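Local coordinates for protein PrgX (Enterococcus faecalis, PDB 2AWI) that acts as the receptor for the peptide sex pheromone cCF10 and, as a repressor that probably binds DNA, takes part in regulating conjugation, at residues Tyr116-His121 / Leu160-Tyr165; Lys77-Ile82 / Phe110-Gly115; Ile151-Val156 / Leu188-Val193. The protein carries 1 engineered substitution. One frame throughout, in Å; residues are numbered along the deposited sequence.

Interaction 1 (Tyr116-His121 / Leu160-Tyr165)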
# COMPACT_ATOMS: atom_id res chain seq x y z
N TYR A 116 -33.68 25.75 -13.74
CA TYR A 116 -33.87 25.85 -15.18
C TYR A 116 -32.63 26.45 -15.84
O TYR A 116 -32.23 26.02 -16.93
CB TYR A 116 -35.09 26.71 -15.51
CG TYR A 116 -36.42 26.01 -15.32
CD1 TYR A 116 -36.86 25.63 -14.05
CD2 TYR A 116 -37.25 25.76 -16.41
CE1 TYR A 116 -38.10 25.00 -13.88
CE2 TYR A 116 -38.48 25.14 -16.25
CZ TYR A 116 -38.90 24.76 -14.99
OH TYR A 116 -40.12 24.15 -14.85
N ILE A 117 -32.02 27.44 -15.20
CA ILE A 117 -30.83 28.07 -15.75
C ILE A 117 -29.74 27.03 -15.90
O ILE A 117 -29.02 27.00 -16.90
CB ILE A 117 -30.32 29.20 -14.84
CG1 ILE A 117 -31.37 30.31 -14.77
CG2 ILE A 117 -29.00 29.76 -15.39
CD1 ILE A 117 -31.72 30.92 -16.11
N SER A 118 -29.62 26.16 -14.90
CA SER A 118 -28.62 25.10 -14.91
C SER A 118 -28.85 24.21 -16.13
O SER A 118 -27.92 23.92 -16.88
CB SER A 118 -28.73 24.28 -13.64
OG SER A 118 -27.72 23.28 -13.59
N ILE A 119 -30.09 23.78 -16.31
CA ILE A 119 -30.46 22.92 -17.44
C ILE A 119 -30.06 23.57 -18.76
O ILE A 119 -29.42 22.94 -19.60
CB ILE A 119 -31.99 22.65 -17.45
CG1 ILE A 119 -32.36 21.69 -16.31
CG2 ILE A 119 -32.41 22.07 -18.78
CD1 ILE A 119 -33.85 21.56 -16.08
N ALA A 120 -30.45 24.83 -18.94
CA ALA A 120 -30.14 25.58 -20.16
C ALA A 120 -28.64 25.67 -20.42
O ALA A 120 -28.19 25.49 -21.55
CB ALA A 120 -30.73 26.98 -20.07
N HIS A 121 -27.86 25.95 -19.38
CA HIS A 121 -26.41 26.04 -19.53
C HIS A 121 -25.85 24.71 -20.02
O HIS A 121 -24.83 24.67 -20.71
CB HIS A 121 -25.74 26.39 -18.19
CG HIS A 121 -25.74 27.85 -17.87
ND1 HIS A 121 -24.94 28.39 -16.88
CD2 HIS A 121 -26.43 28.89 -18.40
CE1 HIS A 121 -25.15 29.70 -16.82
NE2 HIS A 121 -26.04 30.02 -17.73
N LEU A 160 -23.62 28.67 -7.32
CA LEU A 160 -22.25 28.25 -7.59
C LEU A 160 -22.21 27.37 -8.83
O LEU A 160 -21.15 27.10 -9.38
CB LEU A 160 -21.68 27.46 -6.40
CG LEU A 160 -21.22 28.22 -5.16
CD1 LEU A 160 -20.82 27.24 -4.05
CD2 LEU A 160 -20.03 29.10 -5.51
N ASN A 161 -23.39 26.95 -9.27
CA ASN A 161 -23.53 26.08 -10.43
C ASN A 161 -23.75 26.80 -11.75
O ASN A 161 -23.49 26.25 -12.82
CB ASN A 161 -24.68 25.10 -10.18
CG ASN A 161 -24.58 23.86 -11.03
OD1 ASN A 161 -23.70 23.02 -10.83
ND2 ASN A 161 -25.48 23.73 -12.00
N VAL A 162 -24.22 28.04 -11.70
CA VAL A 162 -24.48 28.79 -12.93
C VAL A 162 -23.93 30.21 -12.89
O VAL A 162 -24.38 31.08 -13.65
CB VAL A 162 -26.00 28.86 -13.21
CG1 VAL A 162 -26.58 27.46 -13.34
CG2 VAL A 162 -26.70 29.61 -12.09
N LEU A 163 -22.95 30.46 -12.03
CA LEU A 163 -22.39 31.79 -11.91
C LEU A 163 -20.91 31.74 -11.54
O LEU A 163 -20.48 30.84 -10.82
CB LEU A 163 -23.16 32.57 -10.84
CG LEU A 163 -23.72 33.96 -11.13
CD1 LEU A 163 -24.51 33.94 -12.43
CD2 LEU A 163 -24.60 34.40 -9.97
N PRO A 164 -20.11 32.69 -12.04
CA PRO A 164 -18.69 32.68 -11.70
C PRO A 164 -18.58 32.74 -10.18
O PRO A 164 -19.37 33.43 -9.53
CB PRO A 164 -18.16 33.94 -12.37
CG PRO A 164 -19.05 34.06 -13.59
CD PRO A 164 -20.41 33.75 -13.02
N TYR A 165 -17.62 32.03 -9.61
CA TYR A 165 -17.46 32.00 -8.16
C TYR A 165 -17.55 33.36 -7.47
O TYR A 165 -18.25 33.51 -6.46
CB TYR A 165 -16.13 31.34 -7.80
CG TYR A 165 -15.88 31.28 -6.31
CD1 TYR A 165 -16.62 30.41 -5.50
CD2 TYR A 165 -14.95 32.12 -5.71
CE1 TYR A 165 -16.42 30.38 -4.12
CE2 TYR A 165 -14.75 32.10 -4.33
CZ TYR A 165 -15.49 31.23 -3.54
OH TYR A 165 -15.31 31.22 -2.18
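Val162 carries CG1 anti to its carbonyl carbon (chi1 -59°), which sends that methyl straight at the backbone of helix 107-122 beside Ser118. The Ser118 hydroxyl in turn lies anti to its own backbone N (chi1 -177°), bringing OG to where the amide of Asn161 ends. Val162 does most of the touching. Its CG1 rests 3.5 Å from Ser118 CA, so the methyl lies against main chain as much as against a side chain. Further back, Val162 CB is wedged between two residues one helical turn apart: it is 3.8 Å from Ile117 CG2, and just as far, 3.8 Å, from His121 CE1. Both the isoleucine and the histidine side chains cross the valine at about a right angle. Ile117 CG2 also lies over one face of the His121 ring, offset toward the rim, while Val162 O comes to the edge of that ring, near its plane, 3.5 Å from His121 CE1. On the other flank, Asn161 ND2 approaches Ser118 OG to 2.8 Å, but the angle is too poor for a hydrogen bond. What holds the two segments together is therefore mainly apolar contact around one valine. Phe130 of helix 128-142 touches both Ile117 and Val162, extending their packing into the domain. The contact sets the short loop between helices 150-159 and 165-172 against the C-terminal part of helix 107-122, an inter-helix turn docking on an earlier helix, consistent with the TPR-type helical array assigned to this region.

Interaction 2 (Lys77-Ile82 / Phe110-Gly115)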
# COMPACT_ATOMS: atom_id res chain seq x y z
N LYS A 77 -44.49 20.16 -6.92
CA LYS A 77 -44.74 19.71 -8.28
C LYS A 77 -43.69 20.31 -9.20
O LYS A 77 -43.07 19.60 -10.00
CB LYS A 77 -46.14 20.16 -8.73
CG LYS A 77 -47.27 19.71 -7.82
CD LYS A 77 -48.58 20.41 -8.18
CE LYS A 77 -49.68 20.07 -7.18
NZ LYS A 77 -50.93 20.87 -7.41
N GLU A 78 -43.49 21.62 -9.07
CA GLU A 78 -42.52 22.35 -9.89
C GLU A 78 -41.09 21.87 -9.70
O GLU A 78 -40.41 21.54 -10.67
CB GLU A 78 -42.59 23.85 -9.57
CG GLU A 78 -43.92 24.50 -9.94
CD GLU A 78 -44.11 24.65 -11.44
OE1 GLU A 78 -43.31 24.07 -12.20
OE2 GLU A 78 -45.06 25.34 -11.86
N LYS A 79 -40.63 21.82 -8.45
CA LYS A 79 -39.26 21.38 -8.17
C LYS A 79 -39.05 19.96 -8.67
O LYS A 79 -37.93 19.57 -9.02
CB LYS A 79 -38.96 21.47 -6.67
CG LYS A 79 -37.48 21.31 -6.31
CD LYS A 79 -37.21 21.58 -4.83
CE LYS A 79 -37.17 23.07 -4.50
NZ LYS A 79 -35.90 23.74 -4.92
N LEU A 80 -40.13 19.19 -8.72
CA LEU A 80 -40.08 17.81 -9.19
C LEU A 80 -39.95 17.82 -10.71
O LEU A 80 -39.16 17.06 -11.29
CB LEU A 80 -41.37 17.08 -8.77
CG LEU A 80 -41.54 15.57 -9.00
CD1 LEU A 80 -41.68 15.27 -10.49
CD2 LEU A 80 -40.35 14.83 -8.41
N LEU A 81 -40.71 18.69 -11.35
CA LEU A 81 -40.72 18.83 -12.79
C LEU A 81 -39.33 19.02 -13.40
O LEU A 81 -39.09 18.65 -14.55
CB LEU A 81 -41.63 20.01 -13.17
CG LEU A 81 -42.18 20.12 -14.59
CD1 LEU A 81 -42.80 18.80 -15.01
CD2 LEU A 81 -43.23 21.23 -14.64
N ILE A 82 -38.41 19.59 -12.62
CA ILE A 82 -37.04 19.84 -13.09
C ILE A 82 -36.32 18.58 -13.59
O ILE A 82 -35.66 18.61 -14.62
CB ILE A 82 -36.18 20.50 -11.99
CG1 ILE A 82 -36.54 21.98 -11.87
CG2 ILE A 82 -34.69 20.35 -12.30
CD1 ILE A 82 -35.77 22.70 -10.79
N PHE A 110 -37.33 30.76 -6.56
CA PHE A 110 -36.06 31.25 -7.08
C PHE A 110 -35.15 30.05 -7.27
O PHE A 110 -34.50 29.91 -8.31
CB PHE A 110 -35.40 32.24 -6.12
CG PHE A 110 -34.21 32.93 -6.72
CD1 PHE A 110 -34.33 33.68 -7.88
CD2 PHE A 110 -32.95 32.81 -6.13
CE1 PHE A 110 -33.23 34.29 -8.46
CE2 PHE A 110 -31.83 33.42 -6.70
CZ PHE A 110 -31.97 34.16 -7.87
N SER A 111 -35.13 29.18 -6.27
CA SER A 111 -34.31 27.98 -6.31
C SER A 111 -34.68 27.12 -7.53
O SER A 111 -33.81 26.58 -8.20
CB SER A 111 -34.48 27.17 -5.02
OG SER A 111 -33.55 26.10 -4.97
N ILE A 112 -35.98 27.01 -7.80
CA ILE A 112 -36.43 26.23 -8.95
C ILE A 112 -35.94 26.91 -10.23
O ILE A 112 -35.44 26.25 -11.15
CB ILE A 112 -37.97 26.13 -8.98
CG1 ILE A 112 -38.45 25.32 -7.78
CG2 ILE A 112 -38.42 25.49 -10.27
CD1 ILE A 112 -39.96 25.31 -7.62
N TYR A 113 -36.08 28.23 -10.26
CA TYR A 113 -35.65 29.05 -11.39
C TYR A 113 -34.21 28.75 -11.77
O TYR A 113 -33.91 28.49 -12.93
CB TYR A 113 -35.80 30.53 -11.03
CG TYR A 113 -35.09 31.47 -11.97
CD1 TYR A 113 -35.56 31.68 -13.27
CD2 TYR A 113 -33.94 32.15 -11.57
CE1 TYR A 113 -34.90 32.54 -14.14
CE2 TYR A 113 -33.27 33.01 -12.43
CZ TYR A 113 -33.76 33.20 -13.72
OH TYR A 113 -33.11 34.06 -14.58
N LEU A 114 -33.31 28.79 -10.79
CA LEU A 114 -31.89 28.51 -11.04
C LEU A 114 -31.74 27.07 -11.54
O LEU A 114 -30.73 26.72 -12.14
CB LEU A 114 -31.06 28.72 -9.77
CG LEU A 114 -31.02 30.16 -9.22
CD1 LEU A 114 -30.26 30.20 -7.89
CD2 LEU A 114 -30.36 31.07 -10.25
N GLY A 115 -32.75 26.26 -11.26
CA GLY A 115 -32.74 24.87 -11.70
C GLY A 115 -32.87 24.84 -13.21
O GLY A 115 -32.26 24.00 -13.89
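Ile82 and Ile112 meet where helices 74-87 and 107-122 run side by side in nearly the same direction, consistent with the near-parallel packing of alternate helices in TPR-like arrays; helix 92-102 connects them in the chain. The short segments cross at 17°, with their axes 9.7 Å apart. Ile112 reaches across with both branches. Its CD1 ends 3.6 Å from Glu78 CB, and its CG1 lies beside the aliphatic part of Lys79. The other branch, Ile112 CG2, meets Ile82 CD1 at 3.9 Å. Ile82 has CG1 anti to the carbonyl carbon (chi1 -76°) and an extended end, which lays CD1 on the opposite backbone, 3.8 Å from Gly115 CA. With no side chain on Gly115, the methyl can settle directly on main chain. Lys79 bends twice near its end and carries NZ past Ile112 to the Ser111 side. There NZ forms a salt bridge with Glu154 of helix 150-159, and Ser111 OG hydrogen-bonds to Asn158 and probably to Glu154. The Glu78 carboxylate turns away to Arg98. The interface is thus apolar at its centre, while the charged ends of Lys79 and Glu78 pair with other helices, probably tying these two to the rest of the bundle.

Interaction 3 (Ile151-Val156 / Leu188-Val193). Engineered in segment 151-156: Cys153 (natural residue Tyr).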
# COMPACT_ATOMS: atom_id res chain seq x y z
N ILE A 151 -33.23 27.04 2.73
CA ILE A 151 -33.42 27.35 1.32
C ILE A 151 -32.42 28.41 0.81
O ILE A 151 -32.11 28.45 -0.39
CB ILE A 151 -34.87 27.82 1.06
CG1 ILE A 151 -35.10 28.05 -0.43
CG2 ILE A 151 -35.15 29.08 1.86
CD1 ILE A 151 -34.85 26.83 -1.29
N ASP A 152 -31.91 29.25 1.71
CA ASP A 152 -30.92 30.25 1.31
C ASP A 152 -29.62 29.54 0.95
O ASP A 152 -28.95 29.88 -0.02
CB ASP A 152 -30.67 31.25 2.44
CG ASP A 152 -31.85 32.19 2.65
OD1 ASP A 152 -32.27 32.84 1.67
OD2 ASP A 152 -32.35 32.27 3.80
N CYS A 153 -29.25 28.54 1.75
CA CYS A 153 -28.04 27.78 1.46
C CYS A 153 -28.24 26.89 0.23
O CYS A 153 -27.28 26.53 -0.44
CB CYS A 153 -27.63 26.96 2.68
SG CYS A 153 -26.90 27.98 3.99
N GLU A 154 -29.49 26.56 -0.08
CA GLU A 154 -29.76 25.75 -1.26
C GLU A 154 -29.56 26.67 -2.46
O GLU A 154 -28.91 26.31 -3.44
CB GLU A 154 -31.20 25.22 -1.24
CG GLU A 154 -31.51 24.21 -2.33
CD GLU A 154 -32.96 23.74 -2.31
OE1 GLU A 154 -33.44 23.30 -1.24
OE2 GLU A 154 -33.62 23.81 -3.38
N ILE A 155 -30.11 27.88 -2.37
CA ILE A 155 -29.98 28.88 -3.42
C ILE A 155 -28.50 29.15 -3.71
O ILE A 155 -28.06 29.15 -4.86
CB ILE A 155 -30.69 30.20 -3.02
CG1 ILE A 155 -32.20 30.05 -3.23
CG2 ILE A 155 -30.12 31.37 -3.81
CD1 ILE A 155 -33.02 31.23 -2.74
N VAL A 156 -27.72 29.38 -2.66
CA VAL A 156 -26.30 29.65 -2.82
C VAL A 156 -25.60 28.53 -3.59
O VAL A 156 -24.74 28.78 -4.42
CB VAL A 156 -25.61 29.83 -1.46
CG1 VAL A 156 -24.21 29.26 -1.51
CG2 VAL A 156 -25.56 31.31 -1.13
N LEU A 188 -27.90 19.05 6.16
CA LEU A 188 -27.38 18.62 4.87
C LEU A 188 -27.16 19.81 3.94
O LEU A 188 -26.11 19.95 3.32
CB LEU A 188 -28.35 17.65 4.20
CG LEU A 188 -27.82 16.58 3.23
CD1 LEU A 188 -28.89 16.31 2.20
CD2 LEU A 188 -26.56 17.02 2.55
N THR A 189 -28.17 20.66 3.86
CA THR A 189 -28.14 21.84 3.01
C THR A 189 -27.02 22.83 3.33
O THR A 189 -26.36 23.34 2.43
CB THR A 189 -29.47 22.56 3.10
OG1 THR A 189 -30.52 21.62 2.83
CG2 THR A 189 -29.53 23.69 2.08
N ILE A 190 -26.79 23.09 4.61
CA ILE A 190 -25.74 24.02 4.98
C ILE A 190 -24.37 23.42 4.71
O ILE A 190 -23.38 24.16 4.58
CB ILE A 190 -25.85 24.40 6.47
CG1 ILE A 190 -25.60 23.18 7.34
CG2 ILE A 190 -27.24 24.97 6.75
CD1 ILE A 190 -25.63 23.47 8.82
N GLN A 191 -24.31 22.09 4.60
CA GLN A 191 -23.06 21.38 4.33
C GLN A 191 -22.74 21.32 2.85
O GLN A 191 -21.58 21.42 2.45
CB GLN A 191 -23.12 19.96 4.88
CG GLN A 191 -22.67 19.81 6.32
CD GLN A 191 -23.03 18.45 6.90
OE1 GLN A 191 -24.15 18.23 7.36
NE2 GLN A 191 -22.08 17.52 6.86
N THR A 192 -23.77 21.15 2.03
CA THR A 192 -23.60 21.05 0.59
C THR A 192 -22.88 22.28 0.04
O THR A 192 -22.00 22.16 -0.81
CB THR A 192 -24.96 20.90 -0.12
OG1 THR A 192 -25.65 19.75 0.40
CG2 THR A 192 -24.78 20.72 -1.63
N VAL A 193 -23.26 23.45 0.54
CA VAL A 193 -22.67 24.71 0.13
C VAL A 193 -21.17 24.69 0.30
O VAL A 193 -20.42 24.96 -0.62
CB VAL A 193 -23.20 25.90 0.96
CG1 VAL A 193 -22.48 27.18 0.55
CG2 VAL A 193 -24.69 26.05 0.79
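Helices 150-159 and 184-203 run in roughly the same direction here, their short segments crossing at 27° with a closest axis approach of 8.3 Å. The backbones come nearest at Cys153 and Ile190, whose CA atoms are 5.6 Å apart, and the spacing is close enough for small side chains to bridge it. Thr189 puts CG2 anti to its backbone N and uses that methyl for the contact: CG2 lies 3.6 Å from Glu154 N and 3.8 Å from Cys153 CB, so one methyl touches both residues. Its hydroxyl turns back instead to Asp185 O, one turn earlier in its own helix. Cys153, an engineered residue where the natural protein has tyrosine, points at the other helix; its SG touches Ile190 CG2 at 4.1 Å, and its CB meets Val193 CG2 at 3.6 Å. Val193 then meets Val156 at about a right angle, CG1 to CG1, at 3.4 Å. That is tighter than ordinary methyl packing, and the Val156 chi1 of 145° is off the staggered values, so this closeness is doubtful. Tyr176 touches Cys153 and Val193, and Ile172 of helix 165-172 touches both valines. Methyl groups, aliphatic carbons and the thiol of the engineered Cys153 therefore make up this buried seam in the deposited model, with the Thr189 hydroxyl satisfied by Asp185 O in its own helix; its cohesion comes from apolar packing, with no polar pairing between the two segments.

How the interactions relate
Interactions 1 and 2 share helix 107-122, which meets helix 74-87 first and, a turn further on, the loop at 160-165; their centres are 13 Å apart, and Tyr116 and Ile119 pack on Ile82 to join them. Interaction 3 lies about 15 Å from the centre of each. It sits beside interaction 2 through helix 150-159, where Ile155 packs on Phe110 and Ile151 on Ser111, and it reaches interaction 1 where Leu160 touches Val193. Along the chain interaction 2 closes before interactions 1 and 3 open, while the segments of 1 and 3 alternate. Together they join helices 74-87, 107-122, 150-159 and 184-203 and the loop at 160-165 within the helical regulatory region.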